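Local coordinates for sortase SrtE1 (PDB 5CUW), which cleaves sorting signals such as Leu-Ala-x-Thr-Gly and attaches the surface proteins that carry them to the cell wall, at residues Glu56-Lys61 and Gly70-Asp75; Lys121-Lys126 and Val180-Arg185. All coordinates share one frame; numbering follows the deposited sequence.

Contact 1 of 2, residues Glu56-Lys61 and Gly70-Asp75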
loop_
_atom_site.group_PDB
_atom_site.type_symbol
_atom_site.label_atom_id
_atom_site.label_comp_id
_atom_site.label_asym_id
_atom_site.label_seq_id
_atom_site.Cartn_x
_atom_site.Cartn_y
_atom_site.Cartn_z
ATOM N N GLU A 56 -7.346 -0.842 -9.745
ATOM C CA GLU A 56 -7.619 -2.239 -9.436
ATOM C C GLU A 56 -6.687 -3.138 -10.252
ATOM O O GLU A 56 -6.589 -2.990 -11.466
ATOM C CB GLU A 56 -9.093 -2.573 -9.726
ATOM C CG GLU A 56 -9.517 -3.986 -9.317
ATOM C CD GLU A 56 -9.591 -4.182 -7.805
ATOM O OE1 GLU A 56 -8.942 -3.417 -7.062
ATOM O OE2 GLU A 56 -10.304 -5.106 -7.349
ATOM N N GLY A 57 -5.997 -4.064 -9.588
ATOM C CA GLY A 57 -5.107 -4.978 -10.284
ATOM C C GLY A 57 -3.679 -4.471 -10.339
ATOM O O GLY A 57 -3.428 -3.276 -10.172
ATOM N N ILE A 58 -2.732 -5.364 -10.589
ATOM C CA ILE A 58 -1.326 -4.948 -10.554
ATOM C C ILE A 58 -0.615 -5.112 -11.887
ATOM O O ILE A 58 0.610 -5.235 -11.931
ATOM C CB ILE A 58 -0.540 -5.727 -9.481
ATOM C CG1 ILE A 58 -0.649 -7.228 -9.727
ATOM C CG2 ILE A 58 -1.043 -5.372 -8.090
ATOM C CD1 ILE A 58 0.412 -8.018 -9.010
ATOM N N SER A 59 -1.386 -5.103 -12.970
ATOM C CA SER A 59 -0.826 -5.155 -14.311
ATOM C C SER A 59 0.257 -4.096 -14.509
ATOM O O SER A 59 0.083 -2.944 -14.117
ATOM C CB SER A 59 -1.921 -4.962 -15.353
ATOM O OG SER A 59 -1.364 -4.623 -16.609
ATOM N N SER A 60 1.372 -4.490 -15.111
ATOM C CA SER A 60 2.440 -3.543 -15.403
ATOM C C SER A 60 1.992 -2.563 -16.470
ATOM O O SER A 60 2.113 -1.352 -16.304
ATOM C CB SER A 60 3.702 -4.270 -15.854
ATOM O OG SER A 60 4.287 -4.964 -14.773
ATOM N N LYS A 61 1.454 -3.097 -17.563
ATOM C CA LYS A 61 1.065 -2.285 -18.700
ATOM C C LYS A 61 -0.083 -1.336 -18.374
ATOM O O LYS A 61 -0.070 -0.182 -18.796
ATOM C CB LYS A 61 0.680 -3.182 -19.880
ATOM N N GLY A 70 -1.053 -0.332 -7.567
ATOM C CA GLY A 70 -2.049 -1.344 -7.857
ATOM C C GLY A 70 -2.511 -2.101 -6.638
ATOM O O GLY A 70 -1.705 -2.522 -5.795
ATOM N N HIS A 71 -3.826 -2.268 -6.551
ATOM C CA HIS A 71 -4.452 -3.097 -5.529
ATOM C C HIS A 71 -4.468 -4.564 -5.964
ATOM O O HIS A 71 -5.030 -4.900 -7.006
ATOM C CB HIS A 71 -5.878 -2.595 -5.257
ATOM C CG HIS A 71 -6.664 -3.460 -4.318
ATOM N ND1 HIS A 71 -7.942 -3.894 -4.603
ATOM C CD2 HIS A 71 -6.356 -3.971 -3.101
ATOM C CE1 HIS A 71 -8.391 -4.626 -3.598
ATOM N NE2 HIS A 71 -7.446 -4.694 -2.675
ATOM N N TYR A 72 -3.858 -5.439 -5.171
ATOM C CA TYR A 72 -3.829 -6.863 -5.524
ATOM C C TYR A 72 -5.266 -7.359 -5.635
ATOM O O TYR A 72 -6.019 -7.277 -4.665
ATOM C CB TYR A 72 -3.052 -7.681 -4.493
ATOM C CG TYR A 72 -1.541 -7.532 -4.570
ATOM C CD1 TYR A 72 -0.883 -6.546 -3.852
ATOM C CD2 TYR A 72 -0.780 -8.394 -5.350
ATOM C CE1 TYR A 72 0.500 -6.426 -3.896
ATOM C CE2 TYR A 72 0.601 -8.271 -5.409
ATOM C CZ TYR A 72 1.229 -7.284 -4.681
ATOM O OH TYR A 72 2.592 -7.159 -4.732
ATOM N N ALA A 73 -5.652 -7.839 -6.811
ATOM C CA ALA A 73 -7.062 -8.155 -7.047
ATOM C C ALA A 73 -7.334 -9.419 -7.855
ATOM O O ALA A 73 -8.499 -9.752 -8.076
ATOM C CB ALA A 73 -7.744 -6.972 -7.728
ATOM N N GLU A 74 -6.300 -10.132 -8.290
ATOM C CA GLU A 74 -6.535 -11.334 -9.097
ATOM C C GLU A 74 -5.704 -12.549 -8.677
ATOM O O GLU A 74 -4.776 -12.437 -7.879
ATOM C CB GLU A 74 -6.276 -11.029 -10.573
ATOM N N ASP A 75 -6.060 -13.713 -9.217
ATOM C CA ASP A 75 -5.279 -14.939 -9.044
ATOM C C ASP A 75 -5.199 -15.423 -7.597
ATOM O O ASP A 75 -4.203 -16.027 -7.196
ATOM C CB ASP A 75 -3.860 -14.739 -9.586
#
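In the beta-alpha-beta unit made by strand 50-56, helix 60-64 and strand 69-71, Glu56 pairs with His71 as a parallel beta bridge. Both side chains leave the same face of the sheet and run alongside each other. His71 ND1 donates to Glu56 OE1 at 2.7 Å, and the bond is nearly straight at 165°. The acceptor sits at the imidazole edge, almost in the ring plane. It is met on the syn side of the carboxylate, somewhat out of that group's plane. The Glu56 chain bends at chi2 (71°), which turns its carboxylate back to the ring. Glu56 OE2 comes to 3.2 Å from Ala73 CB. His71 NE2 bonds to Thr79, so both ring nitrogens are engaged and the rotation of the ring is fixed.

The backbone adds a bond from Gly57 N to His71 O, 2.9 Å long. Gly57 has a conformation that calls for glycine. Gly70 also needs to be small, because a CB there would clash with Gly57 O. That carbonyl oxygen is buried by the contact and has no hydrogen-bond partner.

On the side of Tyr72, Ile58 works with two branches. Ile58 CG2 sits over the centre of one face of the Tyr72 ring, 4.1 Å from the centroid, as a CH-pi contact. Ile58 CD1 touches Tyr72 CE2 at 3.6 Å. Tyr72 is inferred to take part in substrate recognition, and Ile58 thus backs one face of its ring. The phenol OH bonds to Thr161 on strand 156-164. Strand 87-92 flanks the contact through Ala92, which touches both Ile58 and Tyr72, while Phe40 of strand 39-45 packs on Glu56 and His71.

Contact 2 of 2, residues Lys121-Lys126 and Val180-Arg185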
loop_
_atom_site.group_PDB
_atom_site.type_symbol
_atom_site.label_atom_id
_atom_site.label_comp_id
_atom_site.label_asym_id
_atom_site.label_seq_id
_atom_site.Cartn_x
_atom_site.Cartn_y
_atom_site.Cartn_z
ATOM N N LYS A 121 -14.511 8.599 1.889
ATOM C CA LYS A 121 -13.776 8.603 3.156
ATOM C C LYS A 121 -12.286 8.848 3.008
ATOM O O LYS A 121 -11.713 8.642 1.940
ATOM C CB LYS A 121 -13.962 7.269 3.891
ATOM C CG LYS A 121 -15.394 6.976 4.304
ATOM C CD LYS A 121 -15.546 5.562 4.807
ATOM C CE LYS A 121 -16.962 5.317 5.294
ATOM N NZ LYS A 121 -17.246 6.166 6.478
ATOM N N TYR A 122 -11.671 9.274 4.110
ATOM C CA TYR A 122 -10.227 9.216 4.282
ATOM C C TYR A 122 -9.884 8.073 5.244
ATOM O O TYR A 122 -10.425 7.999 6.346
ATOM C CB TYR A 122 -9.680 10.526 4.843
ATOM C CG TYR A 122 -9.856 11.729 3.955
ATOM C CD1 TYR A 122 -8.940 12.013 2.949
ATOM C CD2 TYR A 122 -10.927 12.601 4.139
ATOM C CE1 TYR A 122 -9.092 13.139 2.132
ATOM C CE2 TYR A 122 -11.087 13.721 3.330
ATOM C CZ TYR A 122 -10.164 13.982 2.332
ATOM O OH TYR A 122 -10.311 15.085 1.533
ATOM N N PHE A 123 -8.982 7.194 4.832
ATOM C CA PHE A 123 -8.487 6.139 5.703
ATOM C C PHE A 123 -7.052 6.439 6.102
ATOM O O PHE A 123 -6.152 6.407 5.261
ATOM C CB PHE A 123 -8.579 4.784 5.003
ATOM C CG PHE A 123 -9.987 4.372 4.688
ATOM C CD1 PHE A 123 -10.786 3.775 5.659
ATOM C CD2 PHE A 123 -10.515 4.577 3.422
ATOM C CE1 PHE A 123 -12.097 3.393 5.356
ATOM C CE2 PHE A 123 -11.806 4.208 3.126
ATOM C CZ PHE A 123 -12.599 3.619 4.092
ATOM N N VAL A 124 -6.836 6.752 7.372
ATOM C CA VAL A 124 -5.489 7.082 7.835
ATOM C C VAL A 124 -4.821 5.884 8.490
ATOM O O VAL A 124 -5.284 5.405 9.518
ATOM C CB VAL A 124 -5.501 8.253 8.840
ATOM C CG1 VAL A 124 -4.077 8.535 9.345
ATOM C CG2 VAL A 124 -6.103 9.496 8.193
ATOM N N TYR A 125 -3.733 5.413 7.888
ATOM C CA TYR A 125 -2.900 4.389 8.479
ATOM C C TYR A 125 -1.612 4.990 9.011
ATOM O O TYR A 125 -1.163 6.041 8.541
ATOM C CB TYR A 125 -2.549 3.303 7.462
ATOM C CG TYR A 125 -3.721 2.587 6.828
ATOM C CD1 TYR A 125 -4.369 3.128 5.729
ATOM C CD2 TYR A 125 -4.138 1.341 7.284
ATOM C CE1 TYR A 125 -5.436 2.469 5.113
ATOM C CE2 TYR A 125 -5.220 0.665 6.665
ATOM C CZ TYR A 125 -5.854 1.234 5.585
ATOM O OH TYR A 125 -6.915 0.564 4.975
ATOM N N LYS A 126 -1.006 4.314 9.976
ATOM C CA LYS A 126 0.349 4.675 10.401
ATOM C C LYS A 126 1.297 3.490 10.233
ATOM O O LYS A 126 0.933 2.340 10.506
ATOM C CB LYS A 126 0.333 5.178 11.842
ATOM C CG LYS A 126 -0.274 6.579 11.925
ATOM C CD LYS A 126 -0.120 7.226 13.288
ATOM C CE LYS A 126 -0.825 8.577 13.312
ATOM N NZ LYS A 126 -1.026 9.072 14.702
ATOM N N VAL A 180 -5.709 4.084 11.897
ATOM C CA VAL A 180 -5.926 4.843 13.121
ATOM C C VAL A 180 -7.144 5.766 13.031
ATOM O O VAL A 180 -7.656 6.195 14.062
ATOM C CB VAL A 180 -4.675 5.673 13.499
ATOM C CG1 VAL A 180 -3.506 4.736 13.773
ATOM C CG2 VAL A 180 -4.321 6.640 12.393
ATOM N N GLU A 181 -7.612 6.057 11.816
ATOM C CA GLU A 181 -8.781 6.920 11.629
ATOM C C GLU A 181 -9.547 6.558 10.353
ATOM O O GLU A 181 -8.956 6.328 9.303
ATOM C CB GLU A 181 -8.383 8.410 11.582
ATOM C CG GLU A 181 -9.600 9.345 11.596
ATOM C CD GLU A 181 -9.273 10.840 11.446
ATOM O OE1 GLU A 181 -8.093 11.206 11.226
ATOM O OE2 GLU A 181 -10.222 11.656 11.544
ATOM N N GLU A 182 -10.863 6.472 10.469
ATOM C CA GLU A 182 -11.737 6.358 9.308
ATOM C C GLU A 182 -12.583 7.616 9.319
ATOM O O GLU A 182 -13.414 7.803 10.207
ATOM C CB GLU A 182 -12.597 5.086 9.369
ATOM C CG GLU A 182 -13.571 4.930 8.208
ATOM C CD GLU A 182 -14.408 3.655 8.299
ATOM O OE1 GLU A 182 -14.217 2.883 9.260
ATOM O OE2 GLU A 182 -15.261 3.431 7.413
ATOM N N ARG A 183 -12.347 8.493 8.350
ATOM C CA ARG A 183 -12.900 9.845 8.385
ATOM C C ARG A 183 -13.789 10.159 7.181
ATOM O O ARG A 183 -13.332 10.117 6.036
ATOM C CB ARG A 183 -11.759 10.862 8.468
ATOM C CG ARG A 183 -12.199 12.315 8.557
ATOM C CD ARG A 183 -10.980 13.222 8.581
ATOM N NE ARG A 183 -11.325 14.594 8.935
ATOM C CZ ARG A 183 -11.288 15.072 10.171
ATOM N NH1 ARG A 183 -10.914 14.287 11.175
ATOM N NH2 ARG A 183 -11.616 16.336 10.405
ATOM N N PRO A 184 -15.065 10.471 7.439
ATOM C CA PRO A 184 -16.003 10.853 6.380
ATOM C C PRO A 184 -15.501 12.077 5.649
ATOM O O PRO A 184 -14.991 13.008 6.281
ATOM C CB PRO A 184 -17.297 11.173 7.135
ATOM C CG PRO A 184 -17.154 10.510 8.445
ATOM C CD PRO A 184 -15.691 10.524 8.770
ATOM N N ARG A 185 -15.648 12.069 4.331
ATOM C CA ARG A 185 -15.157 13.157 3.502
ATOM C C ARG A 185 -15.780 14.493 3.914
ATOM O O ARG A 185 -15.169 15.552 3.759
ATOM C CB ARG A 185 -15.449 12.863 2.031
ATOM C CG ARG A 185 -14.885 13.900 1.085
ATOM C CD ARG A 185 -14.888 13.421 -0.357
ATOM N NE ARG A 185 -14.030 14.261 -1.189
ATOM C CZ ARG A 185 -12.739 14.025 -1.395
ATOM N NH1 ARG A 185 -12.163 12.967 -0.842
ATOM N NH2 ARG A 185 -12.028 14.838 -2.160
#
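With CG anti to the backbone N (chi1 178°), the straight Glu182 chain carries its carboxylate out beside the Lys121 chain. The two side chains cross at a slant. Lys121 CE is 3.3 Å from Glu182 OE2, so the carboxylate lies along the lysine chain as well as near its end. There the chain turns at chi4 (-65°), which leaves Lys121 NZ 3.5 Å from Glu182 OE2, a long salt bridge. Glu182 OE1 serves Arg156 and Lys85, so three cations share this carboxylate and would probably favour its charged form. Lower down, Glu182 CG lies 3.6 Å from Phe123 CE1, with the two side chains running together. A leucine here would probably leave Lys121, Arg156 and Lys85 without the anion they share.

The other face carries Tyr122 and Val124. Within strand 171-184, Arg183 NH1 forms a salt bridge of 2.7 Å with Glu181 OE2. It meets the syn lone pair, and the acceptor lies in the guanidinium plane. Tyr122 OH stands over one face of the Arg185 guanidinium, whose NH1 pairs with Glu117. Val124 CG1 packs on Val180 CG2 at 3.6 Å.

The backbones of Tyr122 and Arg183 exchange two bonds, with Tyr122 N to Arg183 O at 2.7 Å. Val124 N donates to Glu181 O. Val124 O takes Val180 N at 2.8 Å in an almost straight bond, and Glu181 N weakly at 3.3 Å. Two residues, Val180 and Glu181, are thus set against the one residue Val124, a classic beta bulge in the antiparallel pairing of strands 121-134 and 171-184 of the sortase beta barrel.

How the contacts relate
This chain is the catalytic domain of the membrane-bound sortase, probably extracellular. Both contacts take in strands of one sheet but lie well apart in it. Their centres are about 23 Å apart, and their nearest atoms about 9 Å. In sequence contact 1 closes before contact 2 opens. Strands 87-92 and 156-164 come between strand 69-71 of contact 1 and strand 171-184 of contact 2. Contact 1 is the one beside the active site: the side chain of Tyr72 is about 6 Å from that of Arg172 and about 9 Å from that of Cys163, both inferred to be catalytic. Contact 2 lies away from these residues, although Arg172 and Val180-Pro184 share strand 171-184.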